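Local coordinates for protein CalU16 (Micromonospora echinospora, PDB 4FPW) that probably protects its producer from the DNA-cleaving enediyne calicheamicin by a self-sacrifice mechanism, on a helix-grip scaffold of the Bet v 1-like clan, at residues Q27-P32 against D133-F138; E35-C40 against C76-R81; N47-E52 against E129-F134; R99-E102 against T107-E110. All blocks are in the same frame, centred on the assembly; numbering follows the deposited sequence.

Contact 1. Residues Q27-P32 against D133-F138; sequences QRYDAP and DFLGMF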
loop_
_atom_site.group_PDB
_atom_site.type_symbol
_atom_site.label_atom_id
_atom_site.label_comp_id
_atom_site.label_asym_id
_atom_site.label_seq_id
_atom_site.Cartn_x
_atom_site.Cartn_y
_atom_site.Cartn_z
ATOM N N GLN A 27 -8.995 -1.528 5.740
ATOM C CA GLN A 27 -9.405 -2.899 5.883
ATOM C C GLN A 27 -9.149 -3.307 7.305
ATOM O O GLN A 27 -8.126 -2.938 7.902
ATOM C CB GLN A 27 -8.588 -3.796 4.988
ATOM C CG GLN A 27 -8.725 -3.495 3.508
ATOM C CD GLN A 27 -7.997 -4.520 2.678
ATOM O OE1 GLN A 27 -6.805 -4.742 2.875
ATOM N NE2 GLN A 27 -8.702 -5.149 1.742
ATOM N N ARG A 28 -10.085 -4.077 7.847
ATOM C CA ARG A 28 -9.985 -4.514 9.204
ATOM C C ARG A 28 -9.575 -5.969 9.171
ATOM O O ARG A 28 -10.070 -6.734 8.339
ATOM C CB ARG A 28 -11.321 -4.332 9.908
ATOM C CG ARG A 28 -11.147 -3.934 11.356
ATOM C CD ARG A 28 -12.334 -4.332 12.199
ATOM N NE ARG A 28 -11.894 -4.875 13.473
ATOM C CZ ARG A 28 -12.705 -5.434 14.360
ATOM N NH1 ARG A 28 -14.013 -5.518 14.110
ATOM N NH2 ARG A 28 -12.208 -5.918 15.503
ATOM N N TYR A 29 -8.649 -6.348 10.046
ATOM C CA TYR A 29 -8.288 -7.750 10.183
ATOM C C TYR A 29 -8.463 -8.221 11.600
ATOM O O TYR A 29 -8.285 -7.474 12.564
ATOM C CB TYR A 29 -6.859 -8.029 9.733
ATOM C CG TYR A 29 -6.589 -7.586 8.320
ATOM C CD1 TYR A 29 -6.934 -8.389 7.235
ATOM C CD2 TYR A 29 -6.003 -6.359 8.068
ATOM C CE1 TYR A 29 -6.697 -7.976 5.946
ATOM C CE2 TYR A 29 -5.767 -5.938 6.786
ATOM C CZ TYR A 29 -6.111 -6.746 5.729
ATOM O OH TYR A 29 -5.845 -6.286 4.459
ATOM N N ASP A 30 -8.788 -9.506 11.674
ATOM C CA ASP A 30 -9.132 -10.230 12.883
ATOM C C ASP A 30 -7.864 -10.858 13.482
ATOM O O ASP A 30 -7.916 -11.907 14.120
ATOM C CB ASP A 30 -10.131 -11.317 12.456
ATOM C CG ASP A 30 -10.925 -11.896 13.593
ATOM O OD1 ASP A 30 -10.942 -11.325 14.710
ATOM O OD2 ASP A 30 -11.543 -12.953 13.340
ATOM N N ALA A 31 -6.717 -10.233 13.225
ATOM C CA ALA A 31 -5.454 -10.634 13.819
ATOM C C ALA A 31 -4.976 -9.429 14.600
ATOM O O ALA A 31 -5.472 -8.336 14.392
ATOM C CB ALA A 31 -4.460 -11.012 12.744
ATOM N N PRO A 32 -4.044 -9.621 15.530
ATOM C CA PRO A 32 -3.643 -8.435 16.268
ATOM C C PRO A 32 -2.576 -7.621 15.534
ATOM O O PRO A 32 -1.979 -8.097 14.569
ATOM C CB PRO A 32 -3.148 -8.988 17.611
ATOM C CG PRO A 32 -2.858 -10.439 17.385
ATOM C CD PRO A 32 -3.629 -10.878 16.175
ATOM N N ASP A 133 -5.546 -8.449 -1.086
ATOM C CA ASP A 133 -6.240 -9.753 -1.156
ATOM C C ASP A 133 -5.354 -10.861 -0.641
ATOM O O ASP A 133 -5.798 -11.684 0.159
ATOM C CB ASP A 133 -6.660 -10.129 -2.582
ATOM C CG ASP A 133 -7.831 -9.331 -3.078
ATOM O OD1 ASP A 133 -8.377 -8.498 -2.320
ATOM O OD2 ASP A 133 -8.225 -9.541 -4.237
ATOM N N PHE A 134 -4.106 -10.889 -1.098
ATOM C CA PHE A 134 -3.208 -11.972 -0.726
ATOM C C PHE A 134 -2.717 -11.829 0.719
ATOM O O PHE A 134 -2.487 -12.831 1.395
ATOM C CB PHE A 134 -2.100 -12.150 -1.767
ATOM C CG PHE A 134 -2.621 -12.723 -3.063
ATOM C CD1 PHE A 134 -2.540 -14.085 -3.324
ATOM C CD2 PHE A 134 -3.272 -11.907 -3.995
ATOM C CE1 PHE A 134 -3.064 -14.614 -4.499
ATOM C CE2 PHE A 134 -3.789 -12.430 -5.169
ATOM C CZ PHE A 134 -3.688 -13.784 -5.420
ATOM N N LEU A 135 -2.616 -10.602 1.216
ATOM C CA LEU A 135 -2.448 -10.406 2.649
ATOM C C LEU A 135 -3.626 -11.061 3.382
ATOM O O LEU A 135 -3.431 -11.915 4.238
ATOM C CB LEU A 135 -2.349 -8.920 2.994
ATOM C CG LEU A 135 -2.373 -8.574 4.485
ATOM C CD1 LEU A 135 -1.274 -9.291 5.259
ATOM C CD2 LEU A 135 -2.263 -7.070 4.661
ATOM N N GLY A 136 -4.840 -10.674 3.009
ATOM C CA GLY A 136 -6.047 -11.263 3.552
ATOM C C GLY A 136 -5.982 -12.769 3.530
ATOM O O GLY A 136 -6.131 -13.399 4.576
HETATM N N MSE A 137 -5.753 -13.357 2.349
HETATM C CA MSE A 137 -5.579 -14.812 2.235
HETATM C C MSE A 137 -4.506 -15.309 3.191
HETATM O O MSE A 137 -4.660 -16.359 3.820
HETATM C CB MSE A 137 -5.150 -15.211 0.833
HETATM C CG MSE A 137 -6.216 -15.071 -0.238
HETATM SE SE MSE A 137 -5.763 -15.980 -1.731
HETATM C CE MSE A 137 -6.528 -14.914 -2.956
ATOM N N PHE A 138 -3.412 -14.559 3.284
ATOM C CA PHE A 138 -2.263 -14.972 4.086
ATOM C C PHE A 138 -2.628 -14.995 5.562
ATOM O O PHE A 138 -2.354 -15.978 6.255
ATOM C CB PHE A 138 -1.080 -14.046 3.836
ATOM C CG PHE A 138 0.076 -14.264 4.762
ATOM C CD1 PHE A 138 0.644 -15.514 4.897
ATOM C CD2 PHE A 138 0.620 -13.204 5.473
ATOM C CE1 PHE A 138 1.724 -15.713 5.738
ATOM C CE2 PHE A 138 1.696 -13.395 6.315
ATOM C CZ PHE A 138 2.252 -14.654 6.449
HETATM O O HOH W 1 -8.083 -5.878 -0.773
#

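Contact 2. Residues E35-C40 against C76-R81; sequences EVWSAC and CEPPRR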
loop_
_atom_site.group_PDB
_atom_site.type_symbol
_atom_site.label_atom_id
_atom_site.label_comp_id
_atom_site.label_asym_id
_atom_site.label_seq_id
_atom_site.Cartn_x
_atom_site.Cartn_y
_atom_site.Cartn_z
ATOM N N GLU A 35 1.110 -9.138 14.701
ATOM C CA GLU A 35 1.081 -10.162 13.665
ATOM C C GLU A 35 0.922 -9.510 12.306
ATOM O O GLU A 35 1.568 -9.916 11.355
ATOM C CB GLU A 35 -0.069 -11.147 13.908
ATOM C CG GLU A 35 0.071 -11.954 15.198
ATOM C CD GLU A 35 -1.083 -12.919 15.447
ATOM O OE1 GLU A 35 -1.659 -13.454 14.473
ATOM O OE2 GLU A 35 -1.419 -13.151 16.630
ATOM N N VAL A 36 0.071 -8.494 12.228
ATOM C CA VAL A 36 -0.169 -7.801 10.975
ATOM C C VAL A 36 1.080 -6.994 10.612
ATOM O O VAL A 36 1.491 -6.987 9.461
ATOM C CB VAL A 36 -1.407 -6.886 11.058
ATOM C CG1 VAL A 36 -1.623 -6.152 9.751
ATOM C CG2 VAL A 36 -2.656 -7.687 11.412
ATOM N N TRP A 37 1.681 -6.320 11.595
ATOM C CA TRP A 37 2.974 -5.641 11.391
ATOM C C TRP A 37 4.062 -6.573 10.846
ATOM O O TRP A 37 4.650 -6.314 9.797
ATOM C CB TRP A 37 3.473 -5.008 12.687
ATOM C CG TRP A 37 4.769 -4.292 12.528
ATOM C CD1 TRP A 37 5.987 -4.681 13.010
ATOM C CD2 TRP A 37 4.983 -3.068 11.820
ATOM N NE1 TRP A 37 6.948 -3.772 12.637
ATOM C CE2 TRP A 37 6.357 -2.768 11.913
ATOM C CE3 TRP A 37 4.146 -2.192 11.112
ATOM C CZ2 TRP A 37 6.909 -1.626 11.337
ATOM C CZ3 TRP A 37 4.700 -1.058 10.538
ATOM C CH2 TRP A 37 6.067 -0.785 10.659
ATOM N N SER A 38 4.346 -7.643 11.566
ATOM C CA SER A 38 5.207 -8.697 11.036
ATOM C C SER A 38 4.873 -9.141 9.594
ATOM O O SER A 38 5.775 -9.347 8.779
ATOM C CB SER A 38 5.153 -9.909 11.948
ATOM O OG SER A 38 6.275 -9.911 12.802
ATOM N N ALA A 39 3.585 -9.294 9.292
ATOM C CA ALA A 39 3.143 -9.817 7.991
ATOM C C ALA A 39 3.357 -8.822 6.883
ATOM O O ALA A 39 3.406 -9.196 5.715
ATOM C CB ALA A 39 1.675 -10.176 8.043
ATOM N N CYS A 40 3.447 -7.553 7.269
ATOM C CA CYS A 40 3.587 -6.430 6.365
ATOM C C CYS A 40 5.012 -5.871 6.349
ATOM O O CYS A 40 5.294 -4.921 5.623
ATOM C CB CYS A 40 2.630 -5.314 6.782
ATOM S SG CYS A 40 1.068 -5.291 5.893
ATOM N N CYS A 76 9.749 4.507 9.985
ATOM C CA CYS A 76 9.412 3.179 10.491
ATOM C C CYS A 76 9.170 3.265 11.993
ATOM O O CYS A 76 10.121 3.398 12.786
ATOM C CB CYS A 76 10.517 2.165 10.177
ATOM S SG CYS A 76 9.949 0.442 10.104
ATOM N N GLU A 77 7.889 3.202 12.364
ATOM C CA GLU A 77 7.436 3.293 13.753
ATOM C C GLU A 77 6.724 1.989 14.105
ATOM O O GLU A 77 5.491 1.950 14.159
ATOM C CB GLU A 77 6.486 4.495 13.915
ATOM C CG GLU A 77 7.177 5.850 13.764
ATOM C CD GLU A 77 6.244 7.045 13.554
ATOM O OE1 GLU A 77 5.008 6.889 13.464
ATOM O OE2 GLU A 77 6.761 8.173 13.483
ATOM N N PRO A 78 7.491 0.904 14.313
ATOM C CA PRO A 78 6.840 -0.381 14.604
ATOM C C PRO A 78 6.087 -0.322 15.917
ATOM O O PRO A 78 6.576 0.306 16.832
ATOM C CB PRO A 78 8.008 -1.363 14.719
ATOM C CG PRO A 78 9.207 -0.537 15.032
ATOM C CD PRO A 78 8.949 0.857 14.518
ATOM N N PRO A 79 4.916 -0.981 16.022
ATOM C CA PRO A 79 4.259 -1.797 15.016
ATOM C C PRO A 79 3.123 -1.061 14.317
ATOM O O PRO A 79 2.179 -1.713 13.873
ATOM C CB PRO A 79 3.719 -2.958 15.845
ATOM C CG PRO A 79 3.329 -2.320 17.131
ATOM C CD PRO A 79 4.208 -1.101 17.312
ATOM N N ARG A 80 3.237 0.266 14.186
ATOM C CA ARG A 80 2.130 1.116 13.726
ATOM C C ARG A 80 2.330 1.673 12.330
ATOM O O ARG A 80 1.512 1.461 11.434
ATOM C CB ARG A 80 1.941 2.313 14.661
ATOM C CG ARG A 80 1.353 1.994 16.025
ATOM C CD ARG A 80 1.220 3.260 16.868
ATOM N NE ARG A 80 0.037 4.057 16.513
ATOM C CZ ARG A 80 -1.179 3.936 17.065
ATOM N NH1 ARG A 80 -1.418 3.038 18.015
ATOM N NH2 ARG A 80 -2.175 4.725 16.660
ATOM N N ARG A 81 3.413 2.411 12.138
ATOM C CA ARG A 81 3.527 3.235 10.947
ATOM C C ARG A 81 4.737 2.881 10.100
ATOM O O ARG A 81 5.753 2.389 10.594
ATOM C CB ARG A 81 3.549 4.708 11.353
ATOM C CG ARG A 81 4.071 5.645 10.279
ATOM C CD ARG A 81 3.940 7.099 10.689
ATOM N NE ARG A 81 3.996 7.968 9.524
ATOM C CZ ARG A 81 4.141 9.289 9.568
ATOM N NH1 ARG A 81 4.239 9.925 10.733
ATOM N NH2 ARG A 81 4.183 9.978 8.434
#

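Contact 3. Residues N47-E52 against E129-F134; sequences NRWFIE and EMALDF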
loop_
_atom_site.group_PDB
_atom_site.type_symbol
_atom_site.label_atom_id
_atom_site.label_comp_id
_atom_site.label_asym_id
_atom_site.label_seq_id
_atom_site.Cartn_x
_atom_site.Cartn_y
_atom_site.Cartn_z
ATOM N N ASN A 47 6.985 -12.298 1.698
ATOM C CA ASN A 47 7.297 -13.197 0.602
ATOM C C ASN A 47 6.176 -14.175 0.261
ATOM O O ASN A 47 6.104 -14.698 -0.856
ATOM C CB ASN A 47 8.522 -14.035 0.963
ATOM C CG ASN A 47 9.614 -13.964 -0.080
ATOM O OD1 ASN A 47 10.686 -14.555 0.114
ATOM N ND2 ASN A 47 9.361 -13.273 -1.205
ATOM N N ARG A 48 5.339 -14.471 1.246
ATOM C CA ARG A 48 4.246 -15.365 1.024
ATOM C C ARG A 48 3.239 -14.709 0.100
ATOM O O ARG A 48 2.916 -15.253 -0.958
ATOM C CB ARG A 48 3.601 -15.764 2.346
ATOM C CG ARG A 48 4.537 -16.541 3.257
ATOM C CD ARG A 48 4.008 -17.920 3.671
ATOM N NE ARG A 48 3.678 -18.895 2.609
ATOM C CZ ARG A 48 4.334 -19.110 1.460
ATOM N NH1 ARG A 48 5.425 -18.428 1.121
ATOM N NH2 ARG A 48 3.879 -20.040 0.623
ATOM N N TRP A 49 2.777 -13.521 0.463
ATOM C CA TRP A 49 1.604 -12.945 -0.193
ATOM C C TRP A 49 1.925 -11.906 -1.254
ATOM O O TRP A 49 1.077 -11.631 -2.096
ATOM C CB TRP A 49 0.625 -12.366 0.842
ATOM C CG TRP A 49 1.203 -11.318 1.733
ATOM C CD1 TRP A 49 1.864 -11.510 2.896
ATOM C CD2 TRP A 49 1.155 -9.909 1.525
ATOM N NE1 TRP A 49 2.239 -10.307 3.438
ATOM C CE2 TRP A 49 1.817 -9.304 2.608
ATOM C CE3 TRP A 49 0.616 -9.096 0.524
ATOM C CZ2 TRP A 49 1.968 -7.920 2.716
ATOM C CZ3 TRP A 49 0.757 -7.721 0.635
ATOM C CH2 TRP A 49 1.424 -7.148 1.727
ATOM N N PHE A 50 3.126 -11.331 -1.221
ATOM C CA PHE A 50 3.515 -10.323 -2.206
ATOM C C PHE A 50 4.966 -10.567 -2.647
ATOM O O PHE A 50 5.460 -11.686 -2.528
ATOM C CB PHE A 50 3.275 -8.920 -1.617
ATOM C CG PHE A 50 3.375 -7.776 -2.620
ATOM C CD1 PHE A 50 2.591 -7.753 -3.765
ATOM C CD2 PHE A 50 4.232 -6.714 -2.396
ATOM C CE1 PHE A 50 2.668 -6.705 -4.672
ATOM C CE2 PHE A 50 4.324 -5.665 -3.300
ATOM C CZ PHE A 50 3.544 -5.657 -4.440
ATOM N N ILE A 51 5.611 -9.544 -3.209
ATOM C CA ILE A 51 7.012 -9.569 -3.619
ATOM C C ILE A 51 7.925 -9.173 -2.481
ATOM O O ILE A 51 7.774 -8.082 -1.933
ATOM C CB ILE A 51 7.297 -8.508 -4.716
ATOM C CG1 ILE A 51 6.418 -8.723 -5.964
ATOM C CG2 ILE A 51 8.770 -8.543 -5.116
ATOM C CD1 ILE A 51 6.435 -7.553 -6.930
ATOM N N GLU A 52 8.929 -9.990 -2.181
ATOM C CA GLU A 52 9.900 -9.622 -1.144
ATOM C C GLU A 52 10.797 -8.433 -1.489
ATOM O O GLU A 52 11.342 -8.361 -2.589
ATOM C CB GLU A 52 10.819 -10.772 -0.799
ATOM C CG GLU A 52 11.634 -10.503 0.448
ATOM C CD GLU A 52 12.809 -11.427 0.588
ATOM O OE1 GLU A 52 12.599 -12.652 0.523
ATOM O OE2 GLU A 52 13.946 -10.928 0.760
ATOM N N GLU A 129 -4.987 -3.031 -3.774
ATOM C CA GLU A 129 -6.154 -3.828 -3.406
ATOM C C GLU A 129 -5.946 -5.278 -3.780
ATOM O O GLU A 129 -6.247 -6.162 -2.981
ATOM C CB GLU A 129 -7.409 -3.299 -4.072
ATOM C CG GLU A 129 -8.136 -2.259 -3.248
ATOM C CD GLU A 129 -9.400 -1.807 -3.936
ATOM O OE1 GLU A 129 -9.327 -0.935 -4.821
ATOM O OE2 GLU A 129 -10.470 -2.342 -3.630
HETATM N N MSE A 130 -5.416 -5.516 -4.983
HETATM C CA MSE A 130 -5.112 -6.877 -5.445
HETATM C C MSE A 130 -4.144 -7.506 -4.487
HETATM O O MSE A 130 -4.295 -8.664 -4.087
HETATM C CB MSE A 130 -4.444 -6.884 -6.816
HETATM C CG MSE A 130 -5.294 -6.282 -7.936
HETATM SE SE MSE A 130 -6.948 -7.326 -8.277
HETATM C CE MSE A 130 -7.719 -5.857 -9.265
ATOM N N ALA A 131 -3.133 -6.741 -4.104
ATOM C CA ALA A 131 -2.106 -7.230 -3.197
ATOM C C ALA A 131 -2.644 -7.496 -1.795
ATOM O O ALA A 131 -2.268 -8.489 -1.159
ATOM C CB ALA A 131 -0.952 -6.242 -3.128
ATOM N N LEU A 132 -3.494 -6.601 -1.301
ATOM C CA LEU A 132 -4.090 -6.785 0.018
ATOM C C LEU A 132 -5.013 -8.017 0.064
ATOM O O LEU A 132 -5.194 -8.592 1.133
ATOM C CB LEU A 132 -4.798 -5.511 0.482
ATOM C CG LEU A 132 -3.795 -4.410 0.865
ATOM C CD1 LEU A 132 -4.488 -3.071 1.001
ATOM C CD2 LEU A 132 -3.017 -4.737 2.139
ATOM N N ASP A 133 -5.546 -8.449 -1.086
ATOM C CA ASP A 133 -6.240 -9.753 -1.156
ATOM C C ASP A 133 -5.354 -10.861 -0.641
ATOM O O ASP A 133 -5.798 -11.684 0.159
ATOM C CB ASP A 133 -6.660 -10.129 -2.582
ATOM C CG ASP A 133 -7.831 -9.331 -3.078
ATOM O OD1 ASP A 133 -8.377 -8.498 -2.320
ATOM O OD2 ASP A 133 -8.225 -9.541 -4.237
ATOM N N PHE A 134 -4.106 -10.889 -1.098
ATOM C CA PHE A 134 -3.208 -11.972 -0.726
ATOM C C PHE A 134 -2.717 -11.829 0.719
ATOM O O PHE A 134 -2.487 -12.831 1.395
ATOM C CB PHE A 134 -2.100 -12.150 -1.767
ATOM C CG PHE A 134 -2.621 -12.723 -3.063
ATOM C CD1 PHE A 134 -2.540 -14.085 -3.324
ATOM C CD2 PHE A 134 -3.272 -11.907 -3.995
ATOM C CE1 PHE A 134 -3.064 -14.614 -4.499
ATOM C CE2 PHE A 134 -3.789 -12.430 -5.169
ATOM C CZ PHE A 134 -3.688 -13.784 -5.420
#

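Contact 4. Residues R99-E102 against T107-E110; sequences RLSE and TLLE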
loop_
_atom_site.group_PDB
_atom_site.type_symbol
_atom_site.label_atom_id
_atom_site.label_comp_id
_atom_site.label_asym_id
_atom_site.label_seq_id
_atom_site.Cartn_x
_atom_site.Cartn_y
_atom_site.Cartn_z
ATOM N N ARG A 99 -0.470 2.583 8.161
ATOM C CA ARG A 99 -0.808 2.743 9.573
ATOM C C ARG A 99 -1.671 1.568 10.018
ATOM O O ARG A 99 -2.693 1.268 9.396
ATOM C CB ARG A 99 -1.590 4.031 9.817
ATOM C CG ARG A 99 -0.972 5.260 9.191
ATOM C CD ARG A 99 -1.939 6.435 9.179
ATOM N NE ARG A 99 -1.763 7.194 7.945
ATOM C CZ ARG A 99 -2.556 7.147 6.875
ATOM N NH1 ARG A 99 -3.657 6.407 6.863
ATOM N NH2 ARG A 99 -2.251 7.887 5.809
ATOM N N LEU A 100 -1.242 0.912 11.092
ATOM C CA LEU A 100 -2.015 -0.115 11.757
ATOM C C LEU A 100 -2.473 0.434 13.101
ATOM O O LEU A 100 -1.647 0.924 13.884
ATOM C CB LEU A 100 -1.164 -1.360 11.988
ATOM C CG LEU A 100 -0.446 -1.953 10.782
ATOM C CD1 LEU A 100 0.322 -3.202 11.173
ATOM C CD2 LEU A 100 -1.422 -2.258 9.658
ATOM N N SER A 101 -3.776 0.358 13.368
ATOM C CA SER A 101 -4.327 0.752 14.665
ATOM C C SER A 101 -5.092 -0.407 15.273
ATOM O O SER A 101 -5.699 -1.206 14.553
ATOM C CB SER A 101 -5.255 1.967 14.524
ATOM O OG SER A 101 -5.996 1.930 13.307
ATOM N N GLU A 102 -5.051 -0.498 16.597
ATOM C CA GLU A 102 -5.843 -1.484 17.302
ATOM C C GLU A 102 -7.306 -1.077 17.245
ATOM O O GLU A 102 -7.657 0.088 17.450
ATOM C CB GLU A 102 -5.436 -1.595 18.769
ATOM C CG GLU A 102 -4.042 -2.132 19.027
ATOM C CD GLU A 102 -3.774 -2.275 20.515
ATOM O OE1 GLU A 102 -4.558 -2.977 21.195
ATOM O OE2 GLU A 102 -2.796 -1.672 21.016
ATOM N N THR A 107 -7.147 -5.357 14.121
ATOM C CA THR A 107 -6.427 -4.172 13.623
ATOM C C THR A 107 -7.119 -3.510 12.425
ATOM O O THR A 107 -7.657 -4.211 11.563
ATOM C CB THR A 107 -4.921 -4.471 13.343
ATOM O OG1 THR A 107 -4.576 -4.120 11.998
ATOM C CG2 THR A 107 -4.584 -5.921 13.543
ATOM N N LEU A 108 -7.124 -2.167 12.398
ATOM C CA LEU A 108 -7.615 -1.402 11.232
ATOM C C LEU A 108 -6.450 -0.943 10.343
ATOM O O LEU A 108 -5.899 0.138 10.521
ATOM C CB LEU A 108 -8.488 -0.183 11.624
ATOM C CG LEU A 108 -8.820 0.786 10.440
ATOM C CD1 LEU A 108 -9.488 0.058 9.288
ATOM C CD2 LEU A 108 -9.657 2.007 10.799
ATOM N N LEU A 109 -6.086 -1.757 9.367
ATOM C CA LEU A 109 -5.005 -1.381 8.461
ATOM C C LEU A 109 -5.406 -0.162 7.662
ATOM O O LEU A 109 -6.575 -0.020 7.310
ATOM C CB LEU A 109 -4.672 -2.540 7.524
ATOM C CG LEU A 109 -3.717 -2.257 6.364
ATOM C CD1 LEU A 109 -2.808 -3.440 6.140
ATOM C CD2 LEU A 109 -4.450 -1.944 5.068
ATOM N N GLU A 110 -4.446 0.725 7.390
ATOM C CA GLU A 110 -4.661 1.826 6.461
ATOM C C GLU A 110 -3.451 1.974 5.560
ATOM O O GLU A 110 -2.326 2.149 6.035
ATOM C CB GLU A 110 -4.943 3.153 7.190
ATOM C CG GLU A 110 -6.348 3.214 7.782
ATOM C CD GLU A 110 -6.816 4.605 8.181
ATOM O OE1 GLU A 110 -7.528 4.691 9.211
ATOM O OE2 GLU A 110 -6.517 5.588 7.458
#

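Contact 1. Residues Q27-P32 against D133-F138
Tyr29, near the end of strand 20-29, meets Leu135 and Gly136 of the C-terminal part of helix 118-138 in a small, buried strand-to-helix contact, an example of how a helix-grip fold seats its long helix against its sheet. The aromatic side chain leans over to the helix with CG anti to its own carbonyl carbon (chi1 -56°). Its outer end then does the touching. OH lies 3.7 Å from CD2 of Leu135, and CZ of the same ring is 4.0 Å from that methyl. CE1 of Tyr29 comes to 4.1 Å from the CA of Gly136, where the helix offers bare backbone. No direct hydrogen bond joins the two segments. A water makes the polar link instead, accepting a weak bond from Gln27 NE2 at 2.7 Å and donating to Asp133 OD1 at 3.1 Å. That same carboxylate oxygen has a second partner in Arg169, which ties this end of the contact to helix 161-177. Around the apolar core, Leu132 lies against both Gln27 and Tyr29, Leu135 also reaches Trp49 and Cys40, and the backbone of Tyr29 is bonded to Thr107 on the adjacent strand 106-115.

Contact 2. Residues E35-C40 against C76-R81
Trp37 lays its indole against the turn formed by Pro78 and Pro79, a good instance of proline and tryptophan meeting through a ring face. The CA of Pro79 stands over the five-membered ring, 3.6 Å from its centroid and 16° off the normal, which is a CH-pi contact. Over that same face lies the CA of Pro78, while CB of Pro78 is 3.4 Å from Trp37 NE1 and CB of Pro79 is 3.7 Å from Trp37 CG. The sulfur of Cys76 approaches quite differently: it sits at the edge of the six-membered ring, 3.9 Å from Trp37 CZ2. Nearby, the carbonyl oxygen of Arg81 comes within 3.2 Å of Trp37 CH2.

The indole reaches this turn because CG is anti to the backbone N (chi1 -179°), which extends the side chain from helix 33-41. On the other side of the contact, a cis peptide bond before Pro79 shapes the turn. The turn closes in a classic beta bulge, Arg80 and Arg81 both facing Glu77, whose carbonyl oxygen accepts from the backbone N atoms of both. Further out, Leu100 and Leu82 also touch the indole, and the guanidinium of Arg81 is engaged by Glu97. With no hydrogen bond across the two segments, the join probably rests on dispersion, helped by the weakly polarised C-H of Pro79 CA facing the pi cloud.

Contact 3. Residues N47-E52 against E129-F134
Trp49 gives up the most surface here, wedged against one side of helix 118-138 between Ala131 and Phe134. Its CG takes the position between backbone N and carbonyl carbon (chi1 58°), turning the indole along the helix, and the benzo-ring atom CE3 of Trp49 lies 3.4 Å from the carbonyl oxygen of Ala131. At the root of the same side chain, CB of Trp49 is 3.2 Å from the carbonyl oxygen of Phe134 and 3.8 Å from Phe134 CB. Reciprocally, CB of Phe134 stands 3.2 Å from the carbonyl oxygen of Trp49. The two residues therefore meet through their methylenes and main chains, while the phenyl ring of Phe134 leads away.

Ala131 points its methyl toward the incoming chain and receives a second aromatic residue. Phe50, with its CG anti to the backbone N (chi1 -169°), brings CD1 to 3.9 Å from the CB of Ala131, obliquely to the ring. Phe50 also places its CB over one face of the neighbouring Trp49 indole, and the Phe138 ring meets that indole with planes at about 25°. The polar end of the indole turns to helix 33-41, where NE1 donates to the carbonyl oxygen of Ala39. No hydrogen bond crosses between the two segments. What joins them is apolar surface and carbon close to helix carbonyls, and the N-H bond to Ala39, together with this packing, probably fixes the indole's rotation.

Contact 4. Residues R99-E102 against T107-E110
The guanidinium of Arg99 and the carboxylate of Glu110 meet with their planes 82° apart, OE2 of Glu110 lying at the guanidinium edge and close to its plane. The resulting salt bridge measures 3.0 Å from Arg99 NH1 to Glu110 OE2. The same cation has further acidic partners just beyond the segments: NH2 pairs with Glu112 and NE with Glu97, so three carboxylates surround one arginine. A bend at chi3 (-143°) helps turn the guanidinium toward the neighbouring strand, while Glu110 stays extended beyond CG; a long, weak ion pair also links its OE2 to Arg26.

Beneath these side chains runs an antiparallel beta hairpin. Arg99 and Glu110 form a hydrogen-bonded pair, in which Arg99 N donates to Glu110 O at 2.9 Å. The return bond, from Glu110 N to Arg99 O, is 2.7 Å long. It is markedly bent, at 138°. Leu108 N donates to Ser101 O at 2.8 Å, and the CA of Thr107 adds a CA-H...O contact to that same Ser101 oxygen at 3.2 Å. A weak bond runs from Ser101 OG to Leu108 O at 3.3 Å.

The sheet face carrying Leu100, Glu102, Thr107 and Leu109 is of another character. There CD2 of Leu100 is 3.9 Å from CB of Leu109, and Val36 of helix 33-41 touches both Leu100 and Thr107. The hairpin is thus broadly amphipathic: ion pairs from Arg99 to Glu110 and Glu112 link the strands on one face, while Leu100 and Leu109 give the other a largely apolar patch toward helix 33-41.

In the fold
The four contacts form a continuous network around helix 33-41. Contact 4 lies closest to contact 2, their centres about 9 Å apart, with Leu100 of the hairpin packing on the helix and its N probably bonded to Arg80 O at 2.8 Å. Contact 4 also adjoins contact 1 in the sheet, where Tyr29 N probably donates to Thr107 O at 2.8 Å. Contacts 1 and 3, about 10 Å apart between centres, share Asp133 and Phe134 on helix 118-138. Contacts 3 and 4 are farthest apart, about 17 Å between centres, yet Leu132 still touches Leu109. The long helix and curved sheet so joined are the elements that frame the cavity in many Bet v 1-like relatives.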